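PDB 6XF9: packaging protein UL32 from Human herpesvirus 8 type M, which forms a zinc-binding pentameric ring required for herpesviral genome packaging and probably acts in cleavage of the viral DNA. Local coordinates for residues 86-91 with 301-306. Residues are numbered along the deposited sequence; the frame is centred on the assembly and turned at random. Where two conformers were deposited one is given.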
ATOM      1  N   PRO D  86     -27.165 -31.931  -9.848  1.00 41.67           N
ATOM      2  CA  PRO D  86     -26.709 -30.546  -9.968  1.00 41.49           C
ATOM      3  C   PRO D  86     -27.584 -29.613  -9.165  1.00 41.10           C
ATOM      4  O   PRO D  86     -28.640 -29.974  -8.657  1.00 41.19           O
ATOM      5  CB  PRO D  86     -26.829 -30.248 -11.461  1.00 43.18           C
ATOM      6  CG  PRO D  86     -27.854 -31.232 -11.958  1.00 44.36           C
ATOM      7  CD  PRO D  86     -27.671 -32.464 -11.130  1.00 43.13           C
ATOM      8  N   HIS D  87     -27.054 -28.433  -8.952  1.00 41.53           N
ATOM      9  CA  HIS D  87     -27.801 -27.289  -8.344  0.50 41.22           C
ATOM     10  C   HIS D  87     -28.683 -26.427  -9.423  1.00 42.97           C
ATOM     11  O   HIS D  87     -28.282 -25.659 -10.337  1.00 43.67           O
ATOM     12  CB  HIS D  87     -26.822 -26.219  -7.988  0.50 40.18           C
ATOM     13  CG  HIS D  87     -26.253 -26.281  -6.622  0.50 39.16           C
ATOM     14  ND1 HIS D  87     -25.035 -26.867  -6.359  0.50 39.05           N
ATOM     15  CD2 HIS D  87     -26.657 -25.711  -5.470  0.50 38.53           C
ATOM     16  CE1 HIS D  87     -24.747 -26.717  -5.084  0.50 38.54           C
ATOM     17  NE2 HIS D  87     -25.718 -26.025  -4.522  0.50 38.25           N
ATOM     18  N   CYS D  88     -29.959 -26.652  -9.355  1.00 45.35           N
ATOM     19  CA  CYS D  88     -30.770 -25.973 -10.360  1.00 47.53           C
ATOM     20  C   CYS D  88     -32.225 -25.970  -9.923  1.00 49.09           C
ATOM     21  O   CYS D  88     -32.555 -26.386  -8.807  1.00 48.09           O
ATOM     22  CB  CYS D  88     -30.575 -26.617 -11.728  1.00 49.02           C
ATOM     23  SG  CYS D  88     -30.764 -28.383 -11.716  1.00 48.94           S
ATOM     24  N   TRP D  89     -33.104 -25.470 -10.799  1.00 45.12           N
ATOM     25  CA  TRP D  89     -34.524 -25.486 -10.469  1.00 47.35           C
ATOM     26  C   TRP D  89     -35.052 -26.918 -10.406  1.00 47.32           C
ATOM     27  O   TRP D  89     -35.656 -27.310  -9.402  1.00 46.81           O
ATOM     28  CB  TRP D  89     -35.331 -24.661 -11.483  1.00 50.99           C
ATOM     29  CG  TRP D  89     -36.792 -24.788 -11.234  1.00 54.07           C
ATOM     30  CD1 TRP D  89     -37.535 -24.092 -10.341  1.00 55.29           C
ATOM     31  CD2 TRP D  89     -37.676 -25.739 -11.841  1.00 56.51           C
ATOM     32  NE1 TRP D  89     -38.842 -24.527 -10.372  1.00 58.82           N
ATOM     33  CE2 TRP D  89     -38.949 -25.535 -11.295  1.00 58.94           C
ATOM     34  CE3 TRP D  89     -37.514 -26.728 -12.811  1.00 56.55           C
ATOM     35  CZ2 TRP D  89     -40.043 -26.290 -11.674  1.00 60.21           C
ATOM     36  CZ3 TRP D  89     -38.608 -27.473 -13.191  1.00 58.01           C
ATOM     37  CH2 TRP D  89     -39.849 -27.258 -12.618  1.00 59.21           C
ATOM     38  N   THR D  90     -34.746 -27.717 -11.420  1.00 52.82           N
ATOM     39  CA  THR D  90     -35.286 -29.069 -11.502  1.00 52.78           C
ATOM     40  C   THR D  90     -34.921 -29.922 -10.298  1.00 49.82           C
ATOM     41  O   THR D  90     -35.745 -30.698  -9.815  1.00 49.90           O
ATOM     42  CB  THR D  90     -34.812 -29.785 -12.781  1.00 53.29           C
ATOM     43  OG1 THR D  90     -35.243 -29.047 -13.932  1.00 56.84           O
ATOM     44  CG2 THR D  90     -35.383 -31.194 -12.846  1.00 52.98           C
ATOM     45  N   SER D  91     -33.696 -29.789  -9.810  1.00 50.06           N
ATOM     46  CA  SER D  91     -33.286 -30.579  -8.650  1.00 47.55           C
ATOM     47  C   SER D  91     -34.024 -30.135  -7.401  1.00 47.52           C
ATOM     48  O   SER D  91     -34.260 -30.956  -6.507  1.00 46.81           O
ATOM     49  CB  SER D  91     -31.782 -30.501  -8.418  1.00 45.78           C
ATOM     50  OG  SER D  91     -31.070 -30.762  -9.618  1.00 46.41           O
ATOM     51  N   CYS D 301     -31.099 -29.261 -17.902  1.00 56.67           N
ATOM     52  CA  CYS D 301     -31.053 -30.520 -18.630  1.00 56.12           C
ATOM     53  C   CYS D 301     -30.199 -31.544 -17.917  1.00 54.69           C
ATOM     54  O   CYS D 301     -30.480 -32.745 -17.988  1.00 54.54           O
ATOM     55  CB  CYS D 301     -30.529 -30.293 -20.043  1.00 57.29           C
ATOM     56  SG  CYS D 301     -31.708 -29.360 -21.023  1.00 59.31           S
ATOM     57  N   LEU D 302     -29.111 -31.107 -17.287  1.00 51.21           N
ATOM     58  CA  LEU D 302     -28.266 -32.048 -16.562  1.00 49.75           C
ATOM     59  C   LEU D 302     -29.062 -32.805 -15.511  1.00 48.96           C
ATOM     60  O   LEU D 302     -28.825 -33.994 -15.288  1.00 48.54           O
ATOM     61  CB  LEU D 302     -27.082 -31.328 -15.921  1.00 48.97           C
ATOM     62  CG  LEU D 302     -26.030 -30.795 -16.898  1.00 49.66           C
ATOM     63  CD1 LEU D 302     -24.878 -30.226 -16.120  1.00 48.67           C
ATOM     64  CD2 LEU D 302     -25.519 -31.891 -17.809  1.00 50.22           C
ATOM     65  N   ALA D 303     -30.013 -32.145 -14.867  1.00 44.97           N
ATOM     66  CA  ALA D 303     -30.815 -32.783 -13.835  1.00 44.70           C
ATOM     67  C   ALA D 303     -32.150 -33.312 -14.337  1.00 45.64           C
ATOM     68  O   ALA D 303     -32.773 -34.135 -13.658  1.00 45.35           O
ATOM     69  CB  ALA D 303     -31.096 -31.795 -12.701  1.00 45.23           C
ATOM     70  N   ALA D 304     -32.600 -32.876 -15.507  1.00 40.88           N
ATOM     71  CA  ALA D 304     -33.945 -33.168 -15.960  1.00 41.59           C
ATOM     72  C   ALA D 304     -34.001 -34.246 -17.031  1.00 41.77           C
ATOM     73  O   ALA D 304     -35.095 -34.748 -17.318  1.00 42.24           O
ATOM     74  CB  ALA D 304     -34.587 -31.891 -16.512  1.00 42.96           C
ATOM     75  N   HIS D 305     -32.863 -34.652 -17.594  1.00 46.74           N
ATOM     76  CA  HIS D 305     -32.895 -35.525 -18.738  1.00 47.41           C
ATOM     77  C   HIS D 305     -31.739 -36.512 -18.732  1.00 47.12           C
ATOM     78  O   HIS D 305     -30.588 -36.121 -18.482  1.00 46.76           O
ATOM     79  CB  HIS D 305     -32.855 -34.716 -20.027  1.00 48.70           C
ATOM     80  CG  HIS D 305     -33.235 -35.505 -21.239  1.00 49.66           C
ATOM     81  ND1 HIS D 305     -32.458 -36.530 -21.738  1.00 49.78           N
ATOM     82  CD2 HIS D 305     -34.305 -35.407 -22.062  1.00 50.48           C
ATOM     83  CE1 HIS D 305     -33.037 -37.031 -22.815  1.00 50.65           C
ATOM     84  NE2 HIS D 305     -34.154 -36.363 -23.037  1.00 51.11           N
ATOM     85  N   PRO D 306     -32.008 -37.776 -19.089  1.00 54.47           N
ATOM     86  CA  PRO D 306     -31.020 -38.839 -18.833  1.00 54.03           C
ATOM     87  C   PRO D 306     -29.775 -38.775 -19.686  1.00 54.77           C
ATOM     88  O   PRO D 306     -28.764 -39.360 -19.293  1.00 54.50           O
ATOM     89  CB  PRO D 306     -31.807 -40.128 -19.117  1.00 54.46           C
ATOM     90  CG  PRO D 306     -33.250 -39.742 -18.925  1.00 54.44           C
ATOM     91  CD  PRO D 306     -33.332 -38.329 -19.432  1.00 54.90           C
TER
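The methyl of A303 fits into a cup made by P86, C88 and S91. P86 CG presses on A303 CB at 3.4 Å, tighter than usual for two carbons. C88 SG meets the same methyl at 3.6 Å. S91 OG also comes close, 3.3 Å from A303 CB, a van der Waals contact; no hydrogen bond crosses between the segments. The hydroxyl is engaged within its own segment: S91 OG donates to P86 O at 2.7 Å. It sits above the carbonyl plane, 41° out of it. With chi1 at -50°, OG lies beside its backbone N and can reach back to P86. This bond ties the loop to the first turn of the helix and fixes two of the three walls, P86 and S91, relative to each other.

P86 CG also reaches L302 CB at 4.0 Å. T90 covers A304. T90 CG2 is 3.8 Å from A304 CB, and its OG1 lies close to the same methyl.

Polar bonds position the two helix ends. C88 is the N-cap residue of helix 89-106. E300, one residue before the 301-306 segment, accepts the first amides of that helix, W89 N at OE2 and T90 N at OE1, and so joins the two helices. A303 O takes a bond from W5 NE1.

All the touching residues are buried, near the centre of the chain. The L302 side chain lies about 6 Å from a zinc ion and about 4 Å from the side chain of H366, one of its ligands (nearest atoms). Here the start of helix 89-106 packs against the end of helix 297-304. C296 comes just before helix 297-304 and C299 lies in its first turn; this CxxC pair, with H366 and C373, makes up a zinc site of three cysteines and one histidine.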